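PDB 4DY0: glia-derived nexin from Homo sapiens, which inhibits serine proteases such as thrombin, trypsin and urokinase, binds heparin, and promotes neurite extension by inhibiting thrombin. Local coordinates for residues A[44-49]-A[315-320]; A[56-61]-A[295-300]; A[212-215]-A[219-222]; A[235-240]-A[259-264]. All coordinates share one frame; numbering follows the deposited sequence.

Contact 1 (A[44-49]-A[315-320]); sequences GMLQLG and LHVSHI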
loop_
_atom_site.group_PDB
_atom_site.type_symbol
_atom_site.label_atom_id
_atom_site.label_comp_id
_atom_site.label_asym_id
_atom_site.label_seq_id
_atom_site.Cartn_x
_atom_site.Cartn_y
_atom_site.Cartn_z
ATOM N N GLY A 44 -11.151 8.701 1.601
ATOM C CA GLY A 44 -11.761 9.781 0.829
ATOM C C GLY A 44 -13.036 9.319 0.142
ATOM O O GLY A 44 -14.074 9.980 0.213
ATOM N N MET A 45 -12.954 8.172 -0.522
ATOM C CA MET A 45 -14.113 7.560 -1.149
ATOM C C MET A 45 -15.290 7.491 -0.182
ATOM O O MET A 45 -16.394 7.922 -0.508
ATOM C CB MET A 45 -13.755 6.161 -1.657
ATOM C CG MET A 45 -12.895 6.178 -2.916
ATOM S SD MET A 45 -11.850 4.719 -3.128
ATOM C CE MET A 45 -13.012 3.411 -2.764
ATOM N N LEU A 46 -15.045 6.954 1.009
ATOM C CA LEU A 46 -16.086 6.828 2.030
ATOM C C LEU A 46 -16.533 8.179 2.590
ATOM O O LEU A 46 -17.676 8.331 3.011
ATOM C CB LEU A 46 -15.607 5.932 3.176
ATOM C CG LEU A 46 -15.427 4.451 2.848
ATOM C CD1 LEU A 46 -14.905 3.704 4.053
ATOM C CD2 LEU A 46 -16.740 3.855 2.388
ATOM N N GLN A 47 -15.635 9.158 2.610
ATOM C CA GLN A 47 -15.996 10.462 3.149
ATOM C C GLN A 47 -17.049 11.130 2.262
ATOM O O GLN A 47 -17.906 11.867 2.744
ATOM C CB GLN A 47 -14.770 11.357 3.290
ATOM C CG GLN A 47 -14.848 12.281 4.487
ATOM C CD GLN A 47 -13.918 13.470 4.374
ATOM O OE1 GLN A 47 -14.204 14.427 3.653
ATOM N NE2 GLN A 47 -12.802 13.424 5.097
ATOM N N LEU A 48 -16.974 10.850 0.964
ATOM C CA LEU A 48 -17.921 11.366 -0.013
ATOM C C LEU A 48 -19.368 11.005 0.311
ATOM O O LEU A 48 -20.290 11.722 -0.075
ATOM C CB LEU A 48 -17.566 10.834 -1.405
ATOM C CG LEU A 48 -16.860 11.739 -2.422
ATOM C CD1 LEU A 48 -16.171 12.932 -1.779
ATOM C CD2 LEU A 48 -15.880 10.918 -3.258
ATOM N N GLY A 49 -19.569 9.892 1.012
ATOM C CA GLY A 49 -20.916 9.395 1.269
ATOM C C GLY A 49 -21.369 9.522 2.710
ATOM O O GLY A 49 -22.551 9.350 3.013
ATOM N N LEU A 315 -27.507 1.573 6.023
ATOM C CA LEU A 315 -26.278 1.225 5.360
ATOM C C LEU A 315 -24.967 1.376 6.137
ATOM O O LEU A 315 -24.658 2.432 6.583
ATOM C CB LEU A 315 -26.211 2.118 4.147
ATOM C CG LEU A 315 -25.382 1.865 2.939
ATOM C CD1 LEU A 315 -25.873 0.655 2.341
ATOM C CD2 LEU A 315 -25.542 2.970 2.030
ATOM N N HIS A 316 -24.190 0.307 6.230
ATOM C CA HIS A 316 -22.891 0.312 6.876
ATOM C C HIS A 316 -21.820 -0.443 6.098
ATOM O O HIS A 316 -22.111 -1.182 5.246
ATOM C CB HIS A 316 -23.001 -0.229 8.271
ATOM C CG HIS A 316 -23.177 -1.694 8.318
ATOM N ND1 HIS A 316 -22.144 -2.553 8.551
ATOM C CD2 HIS A 316 -24.254 -2.459 8.119
ATOM C CE1 HIS A 316 -22.578 -3.782 8.499
ATOM N NE2 HIS A 316 -23.856 -3.748 8.236
ATOM N N VAL A 317 -20.569 -0.228 6.418
ATOM C CA VAL A 317 -19.450 -0.884 5.761
ATOM C C VAL A 317 -19.132 -2.211 6.439
ATOM O O VAL A 317 -18.889 -2.256 7.640
ATOM C CB VAL A 317 -18.194 0.008 5.781
ATOM C CG1 VAL A 317 -17.020 -0.705 5.125
ATOM C CG2 VAL A 317 -18.471 1.330 5.087
ATOM N N SER A 318 -19.133 -3.290 5.665
ATOM C CA SER A 318 -18.873 -4.615 6.214
ATOM C C SER A 318 -17.380 -4.926 6.214
ATOM O O SER A 318 -16.855 -5.495 7.169
ATOM C CB SER A 318 -19.640 -5.687 5.428
ATOM O OG SER A 318 -21.042 -5.567 5.616
ATOM N N HIS A 319 -16.706 -4.549 5.133
ATOM C CA HIS A 319 -15.283 -4.810 4.968
ATOM C C HIS A 319 -14.678 -3.778 4.035
ATOM O O HIS A 319 -15.341 -3.293 3.113
ATOM C CB HIS A 319 -15.046 -6.197 4.365
ATOM C CG HIS A 319 -15.549 -7.323 5.211
ATOM N ND1 HIS A 319 -14.998 -7.640 6.435
ATOM C CD2 HIS A 319 -16.543 -8.219 5.002
ATOM C CE1 HIS A 319 -15.639 -8.675 6.948
ATOM N NE2 HIS A 319 -16.581 -9.045 6.099
ATOM N N ILE A 320 -13.416 -3.444 4.286
ATOM C CA ILE A 320 -12.630 -2.624 3.380
ATOM C C ILE A 320 -11.397 -3.428 3.018
ATOM O O ILE A 320 -10.453 -3.514 3.803
ATOM C CB ILE A 320 -12.200 -1.300 4.034
ATOM C CG1 ILE A 320 -13.429 -0.492 4.460
ATOM C CG2 ILE A 320 -11.337 -0.492 3.075
ATOM C CD1 ILE A 320 -13.101 0.744 5.283
#
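Leu46 is the residue of 44-49 that meets 315-320, and it touches Val317 and Ile320. Just before it, Met45 turns elsewhere, to Leu164 and to Asn111 and Phe115 of helix 105-115. Leu46 then points from the helix toward the second segment. Its CG lies anti to the carbonyl carbon (chi1 -69°), and the chain beyond is extended (chi2 178°), so both methyls are carried outward. CD1 meets CD1 of Ile320 tip to tip at 3.7 Å. CD2 reaches CG2 of Val317 more loosely, at 4.1 Å, and these two side chains cross obliquely. The two methyls of one leucine thus divide the work. CD2 serves Val317, and CD1 serves Ile320, which lies on strand 319-328. The backbones stay well apart, with 9.2 Å between the CA atoms of Leu46 and Val317, so side-chain ends alone bridge the gap. After Leu46, Gln47 bonds through its amide to the backbone of Tyr64 and Val66. Leu164 of strand 162-170 and Met297 both touch Leu46 and Ile320, so the touching side chains lie in a buried, apolar cluster. It belongs to the serpin fold: helix 36-47 packs behind the central sheet A, where strands 162-170 and 319-328 still pair in parallel, as in the native inhibitor.

Contact 2 (A[56-61]-A[295-300]); sequences KQLAMV and TDMFDS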
loop_
_atom_site.group_PDB
_atom_site.type_symbol
_atom_site.label_atom_id
_atom_site.label_comp_id
_atom_site.label_asym_id
_atom_site.label_seq_id
_atom_site.Cartn_x
_atom_site.Cartn_y
_atom_site.Cartn_z
ATOM N N LYS A 56 -17.710 12.987 10.621
ATOM C CA LYS A 56 -16.873 13.662 11.610
ATOM C C LYS A 56 -15.636 12.835 12.000
ATOM O O LYS A 56 -14.520 13.356 12.049
ATOM C CB LYS A 56 -17.709 14.019 12.849
ATOM C CG LYS A 56 -16.948 14.741 13.951
ATOM N N GLN A 57 -15.831 11.550 12.278
ATOM C CA GLN A 57 -14.705 10.680 12.621
ATOM C C GLN A 57 -13.704 10.587 11.472
ATOM O O GLN A 57 -12.496 10.677 11.682
ATOM C CB GLN A 57 -15.192 9.288 13.017
ATOM C CG GLN A 57 -16.027 9.272 14.288
ATOM C CD GLN A 57 -16.545 7.886 14.628
ATOM O OE1 GLN A 57 -16.621 7.008 13.764
ATOM N NE2 GLN A 57 -16.910 7.684 15.891
ATOM N N LEU A 58 -14.211 10.414 10.256
ATOM C CA LEU A 58 -13.348 10.353 9.081
ATOM C C LEU A 58 -12.537 11.638 8.906
ATOM O O LEU A 58 -11.320 11.595 8.718
ATOM C CB LEU A 58 -14.174 10.074 7.825
ATOM C CG LEU A 58 -14.543 8.608 7.593
ATOM C CD1 LEU A 58 -15.709 8.484 6.609
ATOM C CD2 LEU A 58 -13.322 7.833 7.107
ATOM N N ALA A 59 -13.219 12.778 8.976
ATOM C CA ALA A 59 -12.570 14.068 8.781
ATOM C C ALA A 59 -11.511 14.315 9.846
ATOM O O ALA A 59 -10.442 14.847 9.558
ATOM C CB ALA A 59 -13.601 15.195 8.776
ATOM N N MET A 60 -11.811 13.924 11.078
ATOM C CA MET A 60 -10.866 14.095 12.175
ATOM C C MET A 60 -9.600 13.264 11.963
ATOM O O MET A 60 -8.487 13.749 12.173
ATOM C CB MET A 60 -11.508 13.720 13.511
ATOM C CG MET A 60 -10.612 13.991 14.714
ATOM S SD MET A 60 -10.453 12.572 15.821
ATOM C CE MET A 60 -9.225 11.592 14.967
ATOM N N VAL A 61 -9.769 12.008 11.561
ATOM C CA VAL A 61 -8.628 11.121 11.361
ATOM C C VAL A 61 -7.803 11.536 10.142
ATOM O O VAL A 61 -6.576 11.594 10.199
ATOM C CB VAL A 61 -9.069 9.658 11.200
ATOM C CG1 VAL A 61 -7.892 8.796 10.782
ATOM C CG2 VAL A 61 -9.686 9.145 12.490
ATOM N N THR A 295 -15.153 4.388 13.934
ATOM C CA THR A 295 -15.941 3.249 14.417
ATOM C C THR A 295 -17.361 3.164 13.852
ATOM O O THR A 295 -17.854 2.071 13.564
ATOM C CB THR A 295 -16.040 3.254 15.957
ATOM O OG1 THR A 295 -16.476 4.546 16.399
ATOM C CG2 THR A 295 -14.690 2.943 16.578
ATOM N N ASP A 296 -18.016 4.311 13.701
ATOM C CA ASP A 296 -19.423 4.340 13.299
ATOM C C ASP A 296 -19.712 3.609 11.984
ATOM O O ASP A 296 -20.619 2.783 11.916
ATOM C CB ASP A 296 -19.933 5.779 13.217
ATOM C CG ASP A 296 -20.054 6.436 14.580
ATOM O OD1 ASP A 296 -19.627 5.830 15.590
ATOM O OD2 ASP A 296 -20.583 7.563 14.641
ATOM N N MET A 297 -18.940 3.911 10.945
ATOM C CA MET A 297 -19.203 3.352 9.621
ATOM C C MET A 297 -19.264 1.825 9.599
ATOM O O MET A 297 -19.810 1.239 8.669
ATOM C CB MET A 297 -18.170 3.846 8.608
ATOM C CG MET A 297 -16.789 3.223 8.742
ATOM S SD MET A 297 -15.636 4.007 7.594
ATOM C CE MET A 297 -14.263 2.861 7.661
ATOM N N PHE A 298 -18.705 1.186 10.623
ATOM C CA PHE A 298 -18.697 -0.273 10.690
ATOM C C PHE A 298 -19.848 -0.801 11.529
ATOM O O PHE A 298 -20.094 -2.003 11.568
ATOM C CB PHE A 298 -17.372 -0.785 11.257
ATOM C CG PHE A 298 -16.177 -0.382 10.450
ATOM C CD1 PHE A 298 -16.003 -0.858 9.162
ATOM C CD2 PHE A 298 -15.222 0.468 10.982
ATOM C CE1 PHE A 298 -14.900 -0.488 8.412
ATOM C CE2 PHE A 298 -14.115 0.843 10.239
ATOM C CZ PHE A 298 -13.956 0.364 8.951
ATOM N N ASP A 299 -20.553 0.100 12.203
ATOM C CA ASP A 299 -21.624 -0.307 13.102
ATOM C C ASP A 299 -22.971 -0.259 12.398
ATOM O O ASP A 299 -23.312 0.726 11.745
ATOM C CB ASP A 299 -21.636 0.561 14.361
ATOM C CG ASP A 299 -22.681 0.115 15.368
ATOM O OD1 ASP A 299 -23.884 0.385 15.154
ATOM O OD2 ASP A 299 -22.292 -0.492 16.386
ATOM N N SER A 300 -23.733 -1.332 12.550
ATOM C CA SER A 300 -25.012 -1.485 11.870
ATOM C C SER A 300 -25.996 -0.350 12.170
ATOM O O SER A 300 -26.725 0.098 11.286
ATOM C CB SER A 300 -25.628 -2.832 12.241
HETATM O O HOH W 1 -17.076 6.533 11.026
#
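Gln57 has CG anti to the carbonyl carbon (chi1 -65°) and an extended chain beyond, which carries its amide from the helix to Thr295 and Asp296. Thr295 turns OG1 to a place between its own N and carbonyl carbon, and so toward that amide. OE1 of Gln57 is gripped from several sides. Asp296 N binds it at 3.0 Å, almost straight (167°), in the carbonyl plane and on a lone pair. Thr295 N, also 3.0 Å from Gln57 OE1, comes from above that plane. A water donates to the same Gln57 OE1 at 2.8 Å and accepts from Met297 N at 3.2 Å. One carbonyl oxygen therefore gathers the N-H groups at the start of the 3-10 turn 296-298, two directly and one through water. Gln57 NE2 gives a bond to Thr295 OG1 at 3.2 Å and a weak one to Asp296 OD1 at 3.3 Å; the amide and carboxylate planes stand 47° apart. The main partner of Asp296 is Arg53, in a salt bridge from OD2. A leucine in place of Gln57 would probably leave the N-H groups of Thr295 and Asp296 without their acceptor and the turn less firmly held. Beside this polar patch, Leu58 CD2 lies 4.5 Å from Met297 SD. Leu58 also touches Leu43 and Gln47 of helix 36-47, and Met297 touches Leu289, so the turn sits between helices 36-47, 52-62 and 286-291.

Contact 3 (A[212-215]-A[219-222]); sequences TSAP and WYNF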
loop_
_atom_site.group_PDB
_atom_site.type_symbol
_atom_site.label_atom_id
_atom_site.label_comp_id
_atom_site.label_asym_id
_atom_site.label_seq_id
_atom_site.Cartn_x
_atom_site.Cartn_y
_atom_site.Cartn_z
ATOM N N THR A 212 21.100 4.934 9.826
ATOM C CA THR A 212 20.684 5.713 10.945
ATOM C C THR A 212 20.179 4.798 12.065
ATOM O O THR A 212 20.114 3.640 11.910
ATOM C CB THR A 212 19.764 6.837 10.574
ATOM O OG1 THR A 212 19.592 7.686 11.676
ATOM C CG2 THR A 212 18.472 6.366 10.191
ATOM N N SER A 213 19.910 5.351 13.224
ATOM C CA SER A 213 19.421 4.562 14.347
ATOM C C SER A 213 17.940 4.804 14.573
ATOM O O SER A 213 17.440 5.911 14.371
ATOM C CB SER A 213 20.199 4.887 15.622
ATOM O OG SER A 213 20.005 6.238 15.999
ATOM N N ALA A 214 17.237 3.755 14.979
ATOM C CA ALA A 214 15.860 3.902 15.406
ATOM C C ALA A 214 15.861 4.659 16.730
ATOM O O ALA A 214 16.914 4.833 17.348
ATOM C CB ALA A 214 15.214 2.545 15.565
ATOM N N PRO A 215 14.679 5.118 17.167
ATOM C CA PRO A 215 14.552 5.826 18.436
ATOM C C PRO A 215 15.189 5.064 19.595
ATOM O O PRO A 215 15.621 5.678 20.567
ATOM C CB PRO A 215 13.038 5.909 18.631
ATOM C CG PRO A 215 12.495 5.947 17.247
ATOM C CD PRO A 215 13.407 5.076 16.423
ATOM N N TRP A 219 20.617 0.197 15.153
ATOM C CA TRP A 219 20.988 0.706 13.837
ATOM C C TRP A 219 20.453 -0.135 12.700
ATOM O O TRP A 219 20.255 -1.343 12.844
ATOM C CB TRP A 219 22.507 0.843 13.722
ATOM C CG TRP A 219 23.009 2.021 14.472
ATOM C CD1 TRP A 219 23.261 2.095 15.810
ATOM C CD2 TRP A 219 23.290 3.317 13.935
ATOM N NE1 TRP A 219 23.690 3.356 16.140
ATOM C CE2 TRP A 219 23.717 4.127 15.007
ATOM C CE3 TRP A 219 23.227 3.871 12.653
ATOM C CZ2 TRP A 219 24.083 5.462 14.834
ATOM C CZ3 TRP A 219 23.590 5.199 12.483
ATOM C CH2 TRP A 219 24.013 5.978 13.566
ATOM N N TYR A 220 20.221 0.517 11.567
ATOM C CA TYR A 220 19.764 -0.167 10.372
ATOM C C TYR A 220 20.246 0.551 9.118
ATOM O O TYR A 220 20.590 1.737 9.167
ATOM C CB TYR A 220 18.237 -0.313 10.377
ATOM C CG TYR A 220 17.456 0.983 10.291
ATOM C CD1 TYR A 220 17.025 1.472 9.068
ATOM C CD2 TYR A 220 17.126 1.701 11.436
ATOM C CE1 TYR A 220 16.300 2.643 8.979
ATOM C CE2 TYR A 220 16.400 2.883 11.358
ATOM C CZ TYR A 220 15.988 3.345 10.123
ATOM O OH TYR A 220 15.269 4.516 10.019
ATOM N N ASN A 221 20.278 -0.181 8.003
ATOM C CA ASN A 221 20.735 0.359 6.725
ATOM C C ASN A 221 19.574 0.512 5.755
ATOM O O ASN A 221 18.589 -0.219 5.840
ATOM C CB ASN A 221 21.793 -0.558 6.102
ATOM C CG ASN A 221 23.008 -0.746 6.996
ATOM O OD1 ASN A 221 23.677 0.217 7.374
ATOM N ND2 ASN A 221 23.303 -1.995 7.332
ATOM N N PHE A 222 19.692 1.460 4.830
ATOM C CA PHE A 222 18.654 1.657 3.827
ATOM C C PHE A 222 19.219 2.058 2.473
ATOM O O PHE A 222 20.278 2.677 2.383
ATOM C CB PHE A 222 17.612 2.678 4.301
ATOM C CG PHE A 222 18.208 3.921 4.889
ATOM C CD1 PHE A 222 18.462 5.026 4.091
ATOM C CD2 PHE A 222 18.514 3.986 6.239
ATOM C CE1 PHE A 222 19.013 6.170 4.626
ATOM C CE2 PHE A 222 19.064 5.129 6.783
ATOM C CZ PHE A 222 19.316 6.224 5.977
#
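Tyr220 N donates to Thr212 O at 3.1 Å, the stronger of two backbone bonds. The return bond, from Thr212 N to Tyr220 O, is weak at 3.3 Å. Together they make Thr212 and Tyr220 a hydrogen-bonded antiparallel pair. Their side chains lie side by side on one face of the sheet, pointing the same way. The methyl CG2 of Thr212 sits between its N and carbonyl carbon, a position that brings it 3.7 Å from Tyr220 OH and equally close to Phe222 CE2. Thr212 N lies at the edge of the Phe222 ring, and Ala214 N at the edge of the Tyr220 ring. The next pair, Ser213 with Trp219, is non-hydrogen-bonded, and its CA atoms are only 4.2 Å apart. On this other face Ser213 CB stands over the five-membered ring of Trp219, 3.8 Å from its centroid and 14° off the normal. This is a CH-pi contact. The hydroxyl of Tyr220 has its main partner elsewhere, in Trp261 NE1, while Phe222 stacks on the same indole. An alanine in place of Tyr220 would probably leave Trp261 NE1 without its hydroxyl partner and open a gap beside the Thr212 methyl. Strands 195-213 and 219-226 follow each other in the chain and pair antiparallel, so they form a beta hairpin, at one border of serpin sheet B.

Contact 4 (A[235-240]-A[259-264]); sequences LIALPT and DSWMSI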
loop_
_atom_site.group_PDB
_atom_site.type_symbol
_atom_site.label_atom_id
_atom_site.label_comp_id
_atom_site.label_asym_id
_atom_site.label_seq_id
_atom_site.Cartn_x
_atom_site.Cartn_y
_atom_site.Cartn_z
ATOM N N LEU A 235 12.454 1.819 -1.768
ATOM C CA LEU A 235 13.315 2.035 -0.618
ATOM C C LEU A 235 13.320 0.763 0.213
ATOM O O LEU A 235 12.277 0.138 0.403
ATOM C CB LEU A 235 12.817 3.214 0.216
ATOM C CG LEU A 235 13.197 4.619 -0.265
ATOM C CD1 LEU A 235 13.078 4.747 -1.768
ATOM C CD2 LEU A 235 12.331 5.659 0.424
ATOM N N ILE A 236 14.498 0.373 0.689
ATOM C CA ILE A 236 14.632 -0.848 1.478
ATOM C C ILE A 236 15.435 -0.587 2.742
ATOM O O ILE A 236 16.479 0.073 2.705
ATOM C CB ILE A 236 15.323 -1.968 0.683
ATOM C CG1 ILE A 236 14.567 -2.241 -0.615
ATOM C CG2 ILE A 236 15.438 -3.234 1.530
ATOM C CD1 ILE A 236 15.035 -3.480 -1.341
ATOM N N ALA A 237 14.937 -1.100 3.863
ATOM C CA ALA A 237 15.632 -0.967 5.134
ATOM C C ALA A 237 15.604 -2.285 5.900
ATOM O O ALA A 237 14.592 -2.992 5.916
ATOM C CB ALA A 237 15.014 0.144 5.966
ATOM N N LEU A 238 16.730 -2.619 6.516
ATOM C CA LEU A 238 16.797 -3.767 7.407
ATOM C C LEU A 238 17.913 -3.523 8.414
ATOM O O LEU A 238 18.792 -2.690 8.173
ATOM C CB LEU A 238 17.004 -5.075 6.629
ATOM C CG LEU A 238 18.414 -5.500 6.212
ATOM C CD1 LEU A 238 18.399 -6.954 5.777
ATOM C CD2 LEU A 238 18.961 -4.611 5.098
ATOM N N PRO A 239 17.874 -4.237 9.553
ATOM C CA PRO A 239 18.789 -3.973 10.666
ATOM C C PRO A 239 20.242 -4.240 10.306
ATOM O O PRO A 239 20.534 -5.119 9.503
ATOM C CB PRO A 239 18.336 -4.964 11.747
ATOM C CG PRO A 239 16.970 -5.425 11.320
ATOM C CD PRO A 239 16.987 -5.378 9.827
ATOM N N THR A 240 21.144 -3.483 10.916
ATOM C CA THR A 240 22.565 -3.673 10.703
ATOM C C THR A 240 23.026 -4.992 11.302
ATOM O O THR A 240 23.761 -5.740 10.669
ATOM C CB THR A 240 23.378 -2.525 11.332
ATOM O OG1 THR A 240 22.957 -1.278 10.764
ATOM C CG2 THR A 240 24.872 -2.724 11.085
ATOM N N ASP A 259 11.759 11.218 4.915
ATOM C CA ASP A 259 12.409 12.500 4.657
ATOM C C ASP A 259 13.793 12.514 5.293
ATOM O O ASP A 259 14.749 13.030 4.727
ATOM C CB ASP A 259 11.575 13.660 5.204
ATOM C CG ASP A 259 10.251 13.817 4.483
ATOM O OD1 ASP A 259 10.066 13.187 3.419
ATOM O OD2 ASP A 259 9.390 14.575 4.979
ATOM N N SER A 260 13.895 11.931 6.478
ATOM C CA SER A 260 15.170 11.860 7.166
ATOM C C SER A 260 16.173 11.052 6.344
ATOM O O SER A 260 17.323 11.457 6.198
ATOM C CB SER A 260 14.994 11.256 8.559
ATOM O OG SER A 260 16.228 11.197 9.246
ATOM N N TRP A 261 15.734 9.918 5.798
ATOM C CA TRP A 261 16.616 9.103 4.966
ATOM C C TRP A 261 17.134 9.931 3.800
ATOM O O TRP A 261 18.322 9.901 3.485
ATOM C CB TRP A 261 15.911 7.848 4.433
ATOM C CG TRP A 261 15.455 6.880 5.487
ATOM C CD1 TRP A 261 15.782 6.893 6.813
ATOM C CD2 TRP A 261 14.612 5.736 5.295
ATOM N NE1 TRP A 261 15.179 5.843 7.460
ATOM C CE2 TRP A 261 14.456 5.116 6.550
ATOM C CE3 TRP A 261 13.966 5.182 4.184
ATOM C CZ2 TRP A 261 13.684 3.966 6.726
ATOM C CZ3 TRP A 261 13.201 4.043 4.360
ATOM C CH2 TRP A 261 13.065 3.447 5.621
ATOM N N MET A 262 16.232 10.675 3.165
ATOM C CA MET A 262 16.578 11.488 2.002
ATOM C C MET A 262 17.781 12.397 2.251
ATOM O O MET A 262 18.602 12.608 1.360
ATOM C CB MET A 262 15.376 12.326 1.558
ATOM C CG MET A 262 14.179 11.511 1.085
ATOM S SD MET A 262 14.568 10.454 -0.320
ATOM C CE MET A 262 12.939 9.864 -0.775
ATOM N N SER A 263 17.884 12.938 3.460
ATOM C CA SER A 263 18.971 13.856 3.786
ATOM C C SER A 263 20.184 13.141 4.380
ATOM O O SER A 263 21.129 13.783 4.840
ATOM C CB SER A 263 18.482 14.958 4.731
ATOM O OG SER A 263 17.845 14.405 5.868
ATOM N N ILE A 264 20.152 11.813 4.369
ATOM C CA ILE A 264 21.286 11.023 4.840
ATOM C C ILE A 264 21.911 10.215 3.710
ATOM O O ILE A 264 23.121 9.984 3.696
ATOM C CB ILE A 264 20.880 10.049 5.952
ATOM C CG1 ILE A 264 20.323 10.807 7.156
ATOM C CG2 ILE A 264 22.069 9.186 6.354
ATOM C CD1 ILE A 264 19.770 9.892 8.238
#
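Trp261 is the bump of the helix, and the strand receives it over Leu235 and Ala237. These two residues point toward the helix, while Ile236 between them faces away. Ala237 has only a methyl, so it forms the low place on the strand. The far end of the indole settles there, with CH2 3.9 Å from Ala237 CB and CZ2 4.1 Å from the same methyl, approached obliquely. Leu235 is the ridge next to it. Its CD2 comes up at the edge of the indole, near the ring plane, 4.1 Å from Trp261 CE3. The same methyl is 4.4 Å from Met262 CE, so the leucine tip lodges between tryptophan and methionine. This is helix-on-sheet packing of the serpin fold: helix 255-262 lies across one face of sheet B, with strand 232-239 beneath it. The indole leaves the helix with CG anti to the carbonyl carbon (chi1 -63°), which swings it down toward the strand. Its NE1 is satisfied by Tyr220 OH, which probably helps to fix how the ring is turned.

Overall arrangement
The four contacts form two well-separated pairs. Contacts 1 and 2 have centres 9 Å apart and touch directly: Val317 N lies 2.8 Å from Met297 O, probably a hydrogen bond, and the loop of 295-300 packs against both 44-49 and 315-320. Contacts 3 and 4 are closer still, with centres 7 Å apart. Their strands 219-226 and 232-239 are neighbours, with Asn221 N 2.9 Å from Leu238 O. Contact 1 lies on the opposite side of the chain's centre from contacts 3 and 4. Centres of contacts 1 and 3 are about 38 Å apart, and even the nearest atoms of contacts 2 and 4 are about 17 Å apart. All four lie away from the predicted reactive bond, Arg346-Ser347.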